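Signal recognition particle 54 kDa protein (Aeropyrum pernix, PDB 7EPK) is the 54 kDa protein subunit of the signal recognition particle, combining a helical bundle, a P-loop nucleotide-binding domain and a signal peptide binding domain. Local coordinates at residues T48-E53 against Y75-K80; E58-G63 against R67-K72; G84-Q89 against A282-V287; A117-R122 against L278-P283; Q223-L228 against L256-V261. One frame throughout, in Å; residues are numbered along the deposited sequence.

Contact 1: T48-E53 against Y75-K80; sequences TRRIKE and YEELVK
E77 carries this contact. It meets R50 and I51 where helix 66-81 packs on helix 41-57 in the helical bundle domain. Ahead of it in the segment, Y75 turns to V287 and L291 of helix 283-291, and E76 forms a salt bridge from OE2 to R54. E77 then points at the other helix. Its CB lies 3.9 Å from I51 CG1, and the two side chains run past each other in opposite directions. The E77 chain folds back at chi2 (-45°), which brings its carboxylate alongside the aliphatic start of R50, with E77 CD 3.8 Å from R50 CB. After E77, L78 leans on L30 of helix 19-36 and V79 faces helix 283-291.

The guanidinium of R50 does not bond to E77. Its plane stands 83° from the carboxylate, and R50 NE is 5.6 Å from E77 OE1. It is held within its own helix instead, by N46 through NH1 and by E53, with R50 NH2 2.8 Å from E53 OE2. E77 OE2 has a long, weak ion pair with R54. The contact is thus packing of methylenes and a carboxylate without a direct ion pair, and E76-R54 supplies a salt bridge beside it. The nearby arginines probably favour a charged carboxylate on the buried E77.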
# COMPACT_ATOMS: atom_id res chain seq x y z
N THR A 48 -4.16 15.72 11.40
CA THR A 48 -5.04 16.88 11.07
C THR A 48 -4.19 18.07 10.58
O THR A 48 -4.70 18.80 9.70
CB THR A 48 -5.93 17.31 12.24
OG1 THR A 48 -5.06 17.69 13.29
CG2 THR A 48 -6.86 16.21 12.70
N ARG A 49 -2.97 18.24 11.09
CA ARG A 49 -2.08 19.35 10.64
C ARG A 49 -1.50 18.98 9.27
O ARG A 49 -1.35 19.89 8.45
CB ARG A 49 -0.97 19.69 11.63
CG ARG A 49 -0.68 21.19 11.74
CD ARG A 49 -1.92 21.94 12.22
NE ARG A 49 -1.76 23.35 12.57
CZ ARG A 49 -1.19 23.84 13.68
NH1 ARG A 49 -0.65 23.01 14.57
NH2 ARG A 49 -1.13 25.15 13.90
N ARG A 50 -1.19 17.70 9.03
CA ARG A 50 -0.70 17.25 7.71
C ARG A 50 -1.82 17.54 6.70
O ARG A 50 -1.55 18.17 5.66
CB ARG A 50 -0.27 15.78 7.74
CG ARG A 50 1.24 15.57 7.72
CD ARG A 50 1.95 15.93 9.02
NE ARG A 50 2.33 17.34 9.11
CZ ARG A 50 2.78 17.95 10.21
NH1 ARG A 50 2.92 17.29 11.35
NH2 ARG A 50 3.09 19.24 10.18
N ILE A 51 -3.05 17.18 7.05
CA ILE A 51 -4.25 17.46 6.22
C ILE A 51 -4.43 18.97 6.00
O ILE A 51 -4.58 19.36 4.83
CB ILE A 51 -5.49 16.79 6.79
CG1 ILE A 51 -5.37 15.26 6.67
CG2 ILE A 51 -6.72 17.33 6.06
CD1 ILE A 51 -6.41 14.45 7.42
N LYS A 52 -4.41 19.81 7.05
CA LYS A 52 -4.56 21.28 6.88
C LYS A 52 -3.51 21.81 5.89
O LYS A 52 -3.90 22.50 4.93
CB LYS A 52 -4.37 22.05 8.19
CG LYS A 52 -5.23 23.29 8.34
CD LYS A 52 -6.42 22.97 9.22
CE LYS A 52 -7.25 24.16 9.62
NZ LYS A 52 -8.09 23.83 10.79
N GLU A 53 -2.22 21.55 6.13
CA GLU A 53 -1.11 22.05 5.28
C GLU A 53 -1.42 21.75 3.81
O GLU A 53 -1.30 22.66 2.97
CB GLU A 53 0.24 21.43 5.67
CG GLU A 53 0.87 22.07 6.90
CD GLU A 53 1.80 21.16 7.68
OE1 GLU A 53 2.23 20.13 7.10
OE2 GLU A 53 2.09 21.47 8.87
N TYR A 75 -7.42 10.29 3.26
CA TYR A 75 -6.87 8.96 2.90
C TYR A 75 -5.33 9.06 2.90
O TYR A 75 -4.68 8.47 3.77
CB TYR A 75 -7.44 8.49 1.56
CG TYR A 75 -6.73 7.32 0.92
CD1 TYR A 75 -6.83 6.03 1.44
CD2 TYR A 75 -5.95 7.48 -0.22
CE1 TYR A 75 -6.18 4.96 0.85
CE2 TYR A 75 -5.30 6.42 -0.81
CZ TYR A 75 -5.40 5.14 -0.28
OH TYR A 75 -4.75 4.10 -0.87
N GLU A 76 -4.74 9.78 1.96
CA GLU A 76 -3.28 9.68 1.73
C GLU A 76 -2.55 9.89 3.07
O GLU A 76 -1.54 9.20 3.34
CB GLU A 76 -2.85 10.66 0.64
CG GLU A 76 -3.14 10.15 -0.77
CD GLU A 76 -2.76 11.09 -1.91
OE1 GLU A 76 -3.21 10.83 -3.06
OE2 GLU A 76 -2.02 12.08 -1.66
N GLU A 77 -3.04 10.81 3.90
CA GLU A 77 -2.34 11.23 5.13
C GLU A 77 -2.62 10.24 6.26
O GLU A 77 -1.77 10.15 7.16
CB GLU A 77 -2.76 12.65 5.52
CG GLU A 77 -2.00 13.73 4.78
CD GLU A 77 -0.51 13.53 4.68
OE1 GLU A 77 0.17 13.38 5.74
OE2 GLU A 77 -0.02 13.54 3.52
N LEU A 78 -3.80 9.61 6.27
CA LEU A 78 -4.15 8.50 7.20
C LEU A 78 -3.27 7.30 6.85
O LEU A 78 -2.85 6.58 7.76
CB LEU A 78 -5.64 8.13 7.09
CG LEU A 78 -6.62 9.14 7.70
CD1 LEU A 78 -8.06 8.64 7.68
CD2 LEU A 78 -6.25 9.48 9.12
N VAL A 79 -2.96 7.13 5.57
CA VAL A 79 -2.08 6.03 5.10
C VAL A 79 -0.71 6.24 5.76
O VAL A 79 -0.16 5.26 6.32
CB VAL A 79 -2.02 5.99 3.57
CG1 VAL A 79 -0.97 5.01 3.08
CG2 VAL A 79 -3.35 5.64 2.95
N LYS A 80 -0.18 7.47 5.71
CA LYS A 80 1.13 7.84 6.31
C LYS A 80 1.08 7.59 7.83
O LYS A 80 2.06 7.11 8.40
CB LYS A 80 1.45 9.31 6.02
CG LYS A 80 2.05 9.61 4.64
CD LYS A 80 2.76 10.97 4.55
CE LYS A 80 3.85 11.18 5.60
NZ LYS A 80 5.17 10.65 5.18

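Contact 2: E58-G63 against R67-K72; sequences EEPPPG and RDWMIK
This is a proline-on-tryptophan CH-pi contact at the surface of the helical bundle domain. The loop after helix 41-57 folds back over W69, on the first turns of helix 66-81. The W69 indole is swung out from its helix, CG anti to the backbone N (chi1 -174°), and lies under residues 59-61.

Two prolines sit over one face of the ring system. P60 CA is 3.6 Å from the centroid of the five-membered ring and 11° off its normal. P61 CD is 3.7 Å from the centroid of the six-membered ring. The carbonyl oxygen of E59 also lies over this face, toward the rim. The P60 ring also reaches the pyrrole side, with CD 3.6 Å from W69 CD1. E58 approaches differently, its CB in the ring plane at the edge. Its extended chain carries OE1 to 3.8 Å from W69 CZ2, and this carboxylate is paired with R54. P61 also touches E307 of helix 293-320.

The C-H groups beside a proline nitrogen are slightly polarised and suit an electron-rich indole. The loop is therefore fastened to the helix by dispersion and weak CH-pi attraction, and W69 is the helix residue that receives it.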
# COMPACT_ATOMS: atom_id res chain seq x y z
N GLU A 58 -2.43 22.88 -1.73
CA GLU A 58 -2.97 22.11 -2.87
C GLU A 58 -4.43 22.52 -3.09
O GLU A 58 -5.14 22.83 -2.11
CB GLU A 58 -2.79 20.61 -2.61
CG GLU A 58 -1.36 20.24 -2.24
CD GLU A 58 -1.09 18.77 -1.96
OE1 GLU A 58 -1.96 17.92 -2.25
OE2 GLU A 58 0.01 18.49 -1.46
N GLU A 59 -4.85 22.53 -4.35
CA GLU A 59 -6.24 22.84 -4.78
C GLU A 59 -6.66 21.72 -5.72
O GLU A 59 -5.86 21.14 -6.45
CB GLU A 59 -6.32 24.23 -5.43
CG GLU A 59 -5.17 24.55 -6.39
CD GLU A 59 -3.82 24.88 -5.75
OE1 GLU A 59 -3.65 26.03 -5.27
OE2 GLU A 59 -2.94 23.98 -5.72
N PRO A 60 -7.94 21.36 -5.75
CA PRO A 60 -8.39 20.29 -6.65
C PRO A 60 -7.96 20.53 -8.10
O PRO A 60 -8.20 21.60 -8.63
CB PRO A 60 -9.93 20.33 -6.54
CG PRO A 60 -10.27 21.54 -5.67
CD PRO A 60 -9.01 21.95 -4.94
N PRO A 61 -7.37 19.55 -8.81
CA PRO A 61 -7.05 19.73 -10.23
C PRO A 61 -8.27 20.07 -11.08
O PRO A 61 -9.40 19.71 -10.72
CB PRO A 61 -6.51 18.36 -10.65
CG PRO A 61 -7.12 17.42 -9.63
CD PRO A 61 -7.05 18.19 -8.34
N PRO A 62 -8.08 20.76 -12.24
CA PRO A 62 -9.19 21.22 -13.08
C PRO A 62 -10.27 20.13 -13.20
O PRO A 62 -9.97 19.06 -13.66
CB PRO A 62 -8.51 21.54 -14.42
CG PRO A 62 -7.12 22.00 -14.03
CD PRO A 62 -6.78 21.16 -12.81
N GLY A 63 -11.46 20.41 -12.68
CA GLY A 63 -12.64 19.54 -12.83
C GLY A 63 -13.01 18.79 -11.57
O GLY A 63 -14.23 18.52 -11.42
N ARG A 67 -14.78 18.26 -2.47
CA ARG A 67 -14.96 17.17 -1.49
C ARG A 67 -14.09 15.99 -1.92
O ARG A 67 -13.31 15.50 -1.08
CB ARG A 67 -16.42 16.74 -1.37
CG ARG A 67 -17.26 17.72 -0.56
CD ARG A 67 -18.75 17.50 -0.76
NE ARG A 67 -19.46 18.71 -0.43
CZ ARG A 67 -20.22 18.85 0.63
NH1 ARG A 67 -20.41 17.82 1.43
NH2 ARG A 67 -20.79 20.02 0.89
N ASP A 68 -14.19 15.57 -3.18
CA ASP A 68 -13.41 14.41 -3.71
C ASP A 68 -11.93 14.68 -3.39
O ASP A 68 -11.25 13.74 -2.94
CB ASP A 68 -13.73 14.11 -5.18
CG ASP A 68 -15.14 13.55 -5.42
OD1 ASP A 68 -15.75 13.08 -4.44
OD2 ASP A 68 -15.62 13.60 -6.59
N TRP A 69 -11.47 15.91 -3.52
CA TRP A 69 -10.03 16.25 -3.34
C TRP A 69 -9.66 16.17 -1.87
O TRP A 69 -8.48 16.02 -1.55
CB TRP A 69 -9.74 17.66 -3.87
CG TRP A 69 -8.29 18.02 -3.87
CD1 TRP A 69 -7.72 19.10 -3.25
CD2 TRP A 69 -7.22 17.32 -4.54
NE1 TRP A 69 -6.37 19.13 -3.50
CE2 TRP A 69 -6.03 18.05 -4.28
CE3 TRP A 69 -7.14 16.16 -5.32
CZ2 TRP A 69 -4.79 17.64 -4.79
CZ3 TRP A 69 -5.92 15.76 -5.82
CH2 TRP A 69 -4.76 16.50 -5.55
N MET A 70 -10.63 16.40 -0.99
CA MET A 70 -10.34 16.52 0.45
C MET A 70 -10.23 15.10 1.01
O MET A 70 -9.32 14.88 1.81
CB MET A 70 -11.42 17.30 1.21
CG MET A 70 -11.07 17.52 2.67
SD MET A 70 -9.54 18.44 2.88
CE MET A 70 -9.65 18.71 4.65
N ILE A 71 -11.11 14.19 0.58
CA ILE A 71 -11.05 12.77 1.02
C ILE A 71 -9.75 12.15 0.49
O ILE A 71 -9.12 11.39 1.24
CB ILE A 71 -12.30 12.01 0.57
CG1 ILE A 71 -13.54 12.55 1.28
CG2 ILE A 71 -12.13 10.51 0.82
CD1 ILE A 71 -13.43 12.49 2.78
N LYS A 72 -9.35 12.49 -0.73
CA LYS A 72 -8.09 12.01 -1.35
C LYS A 72 -6.91 12.46 -0.48
O LYS A 72 -5.89 11.75 -0.46
CB LYS A 72 -8.00 12.55 -2.78
CG LYS A 72 -6.64 12.49 -3.45
CD LYS A 72 -6.31 11.16 -4.08
CE LYS A 72 -5.40 11.33 -5.27
NZ LYS A 72 -4.39 12.39 -5.01

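Contact 3: G84-Q89 against A282-V287; sequences GDQEPQ and APRRFV
R284 reaches from the first turn of helix 283-291 to the backbone of G84, and Q86 lies across its guanidinium. The R284 chain bends at chi2 and again at chi3 (-114°). With these bends the head ends at the loop, where NH2 donates to G84 O at 3.0 Å with an N-H...O angle of 146°. The donor stands nearly in line with the carbonyl, while the oxygen sits somewhat tilted from the guanidinium plane. R284 NE adds a second, weak bond of 3.4 Å to the same G84 O.

Q86 covers one face of the guanidinium. Q86 CG lies 3.6 Å from R284 CZ, and the bend at chi2 beyond it carries the amide toward R284 CD. The amide and guanidinium are far from perpendicular, with their planes 30° apart. Q86 OE1 is near R284 NE, but the angle is too poor for a hydrogen bond. P283 sets its ring against the CA of G84, which has no side chain there. The modelled spacing of that pair is doubtful.

A282 occupies the N-cap position, and its carbonyl receives both R285 N and F286 N. The helix begun here rests on helix 66-81, with P283 and R284 on V79 and V287 on Y75. F286 meets F281, just after strand 278-280. The loop from helix 66-81 toward strand 97-102 passes this helix start, between the bundle and the nucleotide-binding domain.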
# COMPACT_ATOMS: atom_id res chain seq x y z
N GLY A 84 2.57 2.81 6.23
CA GLY A 84 2.07 2.81 4.84
C GLY A 84 2.94 3.58 3.86
O GLY A 84 2.39 3.97 2.81
N ASP A 85 4.24 3.69 4.14
CA ASP A 85 5.26 4.39 3.29
C ASP A 85 5.50 3.55 2.03
O ASP A 85 6.45 3.86 1.29
CB ASP A 85 6.54 4.67 4.10
CG ASP A 85 7.06 6.10 4.00
OD1 ASP A 85 6.26 7.05 4.23
OD2 ASP A 85 8.27 6.27 3.72
N GLN A 86 4.62 2.57 1.77
CA GLN A 86 4.73 1.47 0.76
C GLN A 86 5.93 0.57 1.10
O GLN A 86 7.03 0.77 0.53
CB GLN A 86 4.73 2.03 -0.66
CG GLN A 86 3.34 2.05 -1.29
CD GLN A 86 2.47 0.89 -0.88
OE1 GLN A 86 1.92 0.85 0.22
NE2 GLN A 86 2.32 -0.07 -1.78
N GLU A 87 5.69 -0.39 2.00
CA GLU A 87 6.67 -1.36 2.55
C GLU A 87 5.92 -2.56 3.13
O GLU A 87 6.00 -2.81 4.33
CB GLU A 87 7.54 -0.69 3.62
CG GLU A 87 6.76 -0.28 4.87
CD GLU A 87 7.39 0.81 5.72
OE1 GLU A 87 8.53 1.21 5.40
OE2 GLU A 87 6.74 1.25 6.69
N PRO A 88 5.15 -3.33 2.32
CA PRO A 88 4.50 -4.55 2.84
C PRO A 88 5.54 -5.59 3.32
O PRO A 88 5.48 -5.95 4.49
CB PRO A 88 3.66 -5.03 1.65
CG PRO A 88 3.51 -3.81 0.76
CD PRO A 88 4.83 -3.08 0.91
N GLN A 89 6.48 -5.99 2.45
CA GLN A 89 7.59 -6.97 2.69
C GLN A 89 7.04 -8.25 3.33
O GLN A 89 7.40 -8.53 4.48
CB GLN A 89 8.70 -6.43 3.60
CG GLN A 89 9.84 -7.43 3.85
CD GLN A 89 10.44 -7.41 5.25
OE1 GLN A 89 9.80 -7.04 6.24
NE2 GLN A 89 11.69 -7.83 5.34
N ALA A 282 -1.44 -3.91 5.10
CA ALA A 282 -1.19 -2.93 4.02
C ALA A 282 -1.98 -1.65 4.32
O ALA A 282 -3.19 -1.63 4.14
CB ALA A 282 -1.56 -3.54 2.68
N PRO A 283 -1.33 -0.57 4.84
CA PRO A 283 -2.02 0.69 5.14
C PRO A 283 -2.93 1.24 4.03
O PRO A 283 -4.09 1.43 4.29
CB PRO A 283 -0.84 1.63 5.43
CG PRO A 283 0.14 0.70 6.11
CD PRO A 283 0.08 -0.53 5.23
N ARG A 284 -2.42 1.44 2.83
CA ARG A 284 -3.24 1.79 1.63
C ARG A 284 -4.60 1.06 1.70
O ARG A 284 -5.65 1.70 1.49
CB ARG A 284 -2.44 1.51 0.35
CG ARG A 284 -1.89 2.75 -0.35
CD ARG A 284 -0.41 2.72 -0.74
NE ARG A 284 0.41 3.70 -0.00
CZ ARG A 284 1.07 4.75 -0.52
NH1 ARG A 284 1.06 4.99 -1.83
NH2 ARG A 284 1.78 5.54 0.27
N ARG A 285 -4.61 -0.23 2.01
CA ARG A 285 -5.85 -1.05 1.89
C ARG A 285 -6.68 -0.95 3.18
O ARG A 285 -7.94 -1.07 3.11
CB ARG A 285 -5.48 -2.50 1.58
CG ARG A 285 -6.61 -3.49 1.78
CD ARG A 285 -6.17 -4.90 1.43
NE ARG A 285 -7.28 -5.84 1.45
CZ ARG A 285 -7.16 -7.14 1.19
NH1 ARG A 285 -5.98 -7.66 0.91
NH2 ARG A 285 -8.23 -7.92 1.22
N PHE A 286 -6.01 -0.80 4.33
CA PHE A 286 -6.67 -0.85 5.66
C PHE A 286 -7.53 0.41 5.81
O PHE A 286 -8.76 0.33 6.06
CB PHE A 286 -5.63 -1.00 6.76
CG PHE A 286 -6.20 -1.15 8.14
CD1 PHE A 286 -6.81 -2.33 8.54
CD2 PHE A 286 -6.13 -0.09 9.05
CE1 PHE A 286 -7.34 -2.45 9.82
CE2 PHE A 286 -6.66 -0.22 10.33
CZ PHE A 286 -7.26 -1.39 10.71
N VAL A 287 -6.89 1.57 5.63
CA VAL A 287 -7.54 2.90 5.77
C VAL A 287 -8.64 3.01 4.70
O VAL A 287 -9.73 3.54 4.99
CB VAL A 287 -6.50 4.02 5.66
CG1 VAL A 287 -5.31 3.78 6.58
CG2 VAL A 287 -6.01 4.19 4.25

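Contact 4: A117-R122 against L278-P283; sequences AYYYVR and LEPFAP
Y119 packs on L278 and P280 at one margin of the P-loop NTPase fold. It sits on helix 109-122, the helix that follows the probable P-loop. Strand 278-280 is the outermost strand on this side of the central sheet, antiparallel to strand 265-270.

The closer packing is at the far end of the tyrosine. The Y119 ring leaves its helix with CG anti to the backbone N (chi1 175°), which aims it at the strand. It crosses P280 at about a right angle, with CE1 3.9 Å from P280 CD. F268 of strand 265-270 meets the same ring edge-to-face, so the tyrosine packs against both of the last two strands.

Contact is looser toward L278. Y119 CB and L278 CD2 are 4.3 Å apart, and Y119 CD1 is 4.1 Å from L278 O. The L278 side chain also touches F268 and lies about 7 Å from the bound GDP. On the solvent side, R122 is exposed and its CB points at the strand, yet the side chain does not touch it. P280 itself is partly exposed. The phenol oxygen ends beside the CG-CD edge of the proline, with Y119 OH 3.7 Å from P280 CG.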
# COMPACT_ATOMS: atom_id res chain seq x y z
N ALA A 117 3.08 -19.51 10.76
CA ALA A 117 3.63 -20.74 10.13
C ALA A 117 2.78 -21.13 8.92
O ALA A 117 3.33 -21.23 7.79
CB ALA A 117 3.69 -21.86 11.14
N TYR A 118 1.47 -21.30 9.13
CA TYR A 118 0.51 -21.61 8.03
C TYR A 118 0.78 -20.67 6.86
O TYR A 118 1.04 -21.14 5.74
CB TYR A 118 -0.94 -21.40 8.44
CG TYR A 118 -1.91 -21.54 7.29
CD1 TYR A 118 -1.88 -22.67 6.48
CD2 TYR A 118 -2.85 -20.56 7.01
CE1 TYR A 118 -2.76 -22.81 5.41
CE2 TYR A 118 -3.74 -20.70 5.95
CZ TYR A 118 -3.69 -21.83 5.15
OH TYR A 118 -4.53 -21.99 4.09
N TYR A 119 0.70 -19.38 7.15
CA TYR A 119 0.73 -18.29 6.14
C TYR A 119 1.91 -18.53 5.20
O TYR A 119 1.74 -18.41 3.96
CB TYR A 119 0.82 -16.93 6.84
CG TYR A 119 0.97 -15.79 5.88
CD1 TYR A 119 -0.11 -15.31 5.17
CD2 TYR A 119 2.21 -15.26 5.62
CE1 TYR A 119 0.03 -14.30 4.24
CE2 TYR A 119 2.37 -14.24 4.69
CZ TYR A 119 1.28 -13.76 4.00
OH TYR A 119 1.45 -12.75 3.10
N TYR A 120 3.07 -18.85 5.75
CA TYR A 120 4.31 -19.00 4.95
C TYR A 120 4.33 -20.37 4.27
O TYR A 120 4.92 -20.47 3.15
CB TYR A 120 5.55 -18.76 5.81
CG TYR A 120 5.86 -17.30 6.05
CD1 TYR A 120 6.33 -16.49 5.03
CD2 TYR A 120 5.67 -16.74 7.29
CE1 TYR A 120 6.62 -15.16 5.25
CE2 TYR A 120 5.96 -15.41 7.54
CZ TYR A 120 6.44 -14.61 6.51
OH TYR A 120 6.73 -13.30 6.76
N VAL A 121 3.71 -21.38 4.90
CA VAL A 121 3.62 -22.75 4.30
C VAL A 121 2.87 -22.62 2.97
O VAL A 121 3.48 -22.96 1.92
CB VAL A 121 2.98 -23.78 5.26
CG1 VAL A 121 2.73 -25.11 4.55
CG2 VAL A 121 3.83 -24.00 6.50
N ARG A 122 1.65 -22.06 3.00
CA ARG A 122 0.76 -21.84 1.83
C ARG A 122 1.49 -21.07 0.72
O ARG A 122 1.26 -21.39 -0.46
CB ARG A 122 -0.53 -21.12 2.24
CG ARG A 122 -1.50 -20.88 1.09
CD ARG A 122 -2.53 -19.80 1.40
NE ARG A 122 -1.90 -18.55 1.83
CZ ARG A 122 -2.49 -17.58 2.54
NH1 ARG A 122 -3.75 -17.68 2.93
NH2 ARG A 122 -1.79 -16.50 2.86
N LEU A 278 -5.31 -14.60 9.67
CA LEU A 278 -4.11 -13.73 9.73
C LEU A 278 -3.70 -13.21 8.33
O LEU A 278 -3.19 -14.01 7.51
CB LEU A 278 -2.95 -14.51 10.34
CG LEU A 278 -1.68 -13.69 10.56
CD1 LEU A 278 -1.55 -13.33 12.03
CD2 LEU A 278 -0.46 -14.44 10.04
N GLU A 279 -3.87 -11.91 8.10
CA GLU A 279 -3.49 -11.26 6.81
C GLU A 279 -2.46 -10.19 7.10
O GLU A 279 -2.46 -9.58 8.18
CB GLU A 279 -4.70 -10.72 6.04
CG GLU A 279 -5.30 -9.42 6.57
CD GLU A 279 -6.59 -9.59 7.36
OE1 GLU A 279 -7.54 -10.19 6.81
OE2 GLU A 279 -6.63 -9.15 8.53
N PRO A 280 -1.53 -9.94 6.15
CA PRO A 280 -0.59 -8.83 6.28
C PRO A 280 -1.33 -7.50 6.45
O PRO A 280 -2.52 -7.39 6.16
CB PRO A 280 0.25 -8.90 4.99
CG PRO A 280 -0.55 -9.74 4.02
CD PRO A 280 -1.36 -10.68 4.89
N PHE A 281 -0.62 -6.50 6.96
CA PHE A 281 -1.15 -5.14 7.19
C PHE A 281 -0.59 -4.28 6.07
O PHE A 281 0.63 -4.05 6.11
CB PHE A 281 -0.71 -4.64 8.56
CG PHE A 281 -1.13 -3.23 8.89
CD1 PHE A 281 -2.45 -2.95 9.22
CD2 PHE A 281 -0.20 -2.20 8.90
CE1 PHE A 281 -2.83 -1.67 9.56
CE2 PHE A 281 -0.58 -0.91 9.23
CZ PHE A 281 -1.90 -0.65 9.56
N ALA A 282 -1.44 -3.91 5.10
CA ALA A 282 -1.19 -2.93 4.02
C ALA A 282 -1.98 -1.65 4.32
O ALA A 282 -3.19 -1.63 4.14
CB ALA A 282 -1.56 -3.54 2.68
N PRO A 283 -1.33 -0.57 4.84
CA PRO A 283 -2.02 0.69 5.14
C PRO A 283 -2.93 1.24 4.03
O PRO A 283 -4.09 1.43 4.29
CB PRO A 283 -0.84 1.63 5.43
CG PRO A 283 0.14 0.70 6.11
CD PRO A 283 0.08 -0.53 5.23

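Contact 5: Q223-L228 against L256-V261; sequences QKAMGL and LTAAAV
The hydroxyl OG1 of T257 is gripped by carbonyls of G254 and V39, with G253 as a weak third, while its methyl group faces M226 across the contact. A hydroxyl has one proton, so the carbonyls probably share it. V39 belongs to the turn between helices 19-36 and 41-57, which ties this helix to the helical bundle.

The contact itself is apolar. M226 CG touches both T257 CG2 and V261 CG2, each at 4.0 Å, and so bridges residues one helical turn apart. The methionine bends at chi2 (-127°) and chi3. Its sulfur still brushes the valine, with SD 4.2 Å from V261 CG2, and the chain end then leads away. V261 CG2 is placed beside its own backbone N, facing M226. Deeper in, two small residues let the backbones come near. A225 CB is 4.4 Å from A258 CB, and A258 CB also lies 3.7 Å from A225 O.

Helix 225-235 starts here and helix 255-262 runs past its first turn. Strand 240-244 comes between them in the chain. A258 and V261 continue the packing onto A229 and E230, while L228 touches V104 and L256 touches F82 after helix 66-81.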
# COMPACT_ATOMS: atom_id res chain seq x y z
N GLN A 223 -2.76 3.07 25.38
CA GLN A 223 -1.93 4.02 26.16
C GLN A 223 -0.68 3.29 26.70
O GLN A 223 0.37 3.95 26.87
CB GLN A 223 -2.77 4.70 27.26
CG GLN A 223 -2.73 6.22 27.22
CD GLN A 223 -3.28 6.82 25.94
OE1 GLN A 223 -4.16 6.26 25.29
NE2 GLN A 223 -2.75 7.97 25.55
N LYS A 224 -0.77 1.97 26.90
CA LYS A 224 0.30 1.15 27.53
C LYS A 224 1.22 0.55 26.45
O LYS A 224 2.19 -0.17 26.82
CB LYS A 224 -0.27 0.06 28.45
CG LYS A 224 -1.79 -0.04 28.54
CD LYS A 224 -2.25 -1.06 29.56
CE LYS A 224 -1.55 -2.39 29.44
NZ LYS A 224 -1.68 -3.21 30.67
N ALA A 225 0.97 0.86 25.17
CA ALA A 225 1.73 0.33 24.02
C ALA A 225 3.10 1.00 23.94
O ALA A 225 4.02 0.37 23.38
CB ALA A 225 0.96 0.54 22.74
N MET A 226 3.23 2.23 24.45
CA MET A 226 4.51 2.99 24.46
C MET A 226 5.55 2.21 25.28
O MET A 226 6.65 1.93 24.74
CB MET A 226 4.34 4.38 25.07
CG MET A 226 4.48 5.53 24.07
SD MET A 226 5.70 6.77 24.60
CE MET A 226 4.93 7.37 26.11
N GLY A 227 5.20 1.89 26.53
CA GLY A 227 6.13 1.31 27.53
C GLY A 227 6.56 -0.09 27.15
O GLY A 227 7.78 -0.33 27.01
N LEU A 228 5.59 -0.99 27.00
CA LEU A 228 5.76 -2.41 26.56
C LEU A 228 6.83 -2.49 25.46
O LEU A 228 7.81 -3.25 25.62
CB LEU A 228 4.37 -2.90 26.11
CG LEU A 228 4.29 -4.29 25.48
CD1 LEU A 228 5.11 -5.29 26.25
CD2 LEU A 228 2.84 -4.76 25.42
N LEU A 256 0.08 1.66 16.44
CA LEU A 256 0.90 2.63 15.66
C LEU A 256 1.59 3.64 16.60
O LEU A 256 2.29 4.54 16.09
CB LEU A 256 0.04 3.30 14.59
CG LEU A 256 -1.22 4.00 15.08
CD1 LEU A 256 -0.85 5.08 16.07
CD2 LEU A 256 -1.98 4.57 13.90
N THR A 257 1.42 3.48 17.92
CA THR A 257 2.24 4.14 18.96
C THR A 257 3.54 3.35 19.12
O THR A 257 4.63 3.97 19.07
CB THR A 257 1.51 4.29 20.30
OG1 THR A 257 0.09 4.25 20.12
CG2 THR A 257 1.86 5.59 21.00
N ALA A 258 3.44 2.03 19.29
CA ALA A 258 4.58 1.08 19.40
C ALA A 258 5.37 1.09 18.08
O ALA A 258 6.63 1.07 18.12
CB ALA A 258 4.10 -0.31 19.76
N ALA A 259 4.64 1.14 16.95
CA ALA A 259 5.21 1.33 15.60
C ALA A 259 6.20 2.50 15.63
O ALA A 259 7.36 2.32 15.20
CB ALA A 259 4.10 1.59 14.64
N ALA A 260 5.73 3.64 16.15
CA ALA A 260 6.51 4.90 16.26
C ALA A 260 7.76 4.69 17.12
O ALA A 260 8.85 5.07 16.67
CB ALA A 260 5.62 6.00 16.80
N VAL A 261 7.61 4.09 18.31
CA VAL A 261 8.65 4.02 19.39
C VAL A 261 9.86 3.20 18.92
O VAL A 261 11.00 3.65 19.15
CB VAL A 261 8.08 3.44 20.70
CG1 VAL A 261 9.18 2.91 21.61
CG2 VAL A 261 7.24 4.46 21.45

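Contacts 1 and 2 lie in the helical bundle, share helix 66-81 and have centres 14 Å apart; contact 2 is nested inside the loop that contact 1 closes. Contact 3 follows, near the centre of the chain, where the linker after that helix meets helix 283-291. It touches contact 1 through Y75 and V79. Contacts 3 and 4 share A282 and P283, because strand 278-280 leads into helix 283-291. Contact 5, nested within the loops of both, stays in the nucleotide-binding domain, its centre 23 Å from that of contact 4. The centres of contacts 2 and 4 are farthest apart, at 35 Å. In space, 2, 1, 3 and 4 lead from the bundle to the edge of the central sheet.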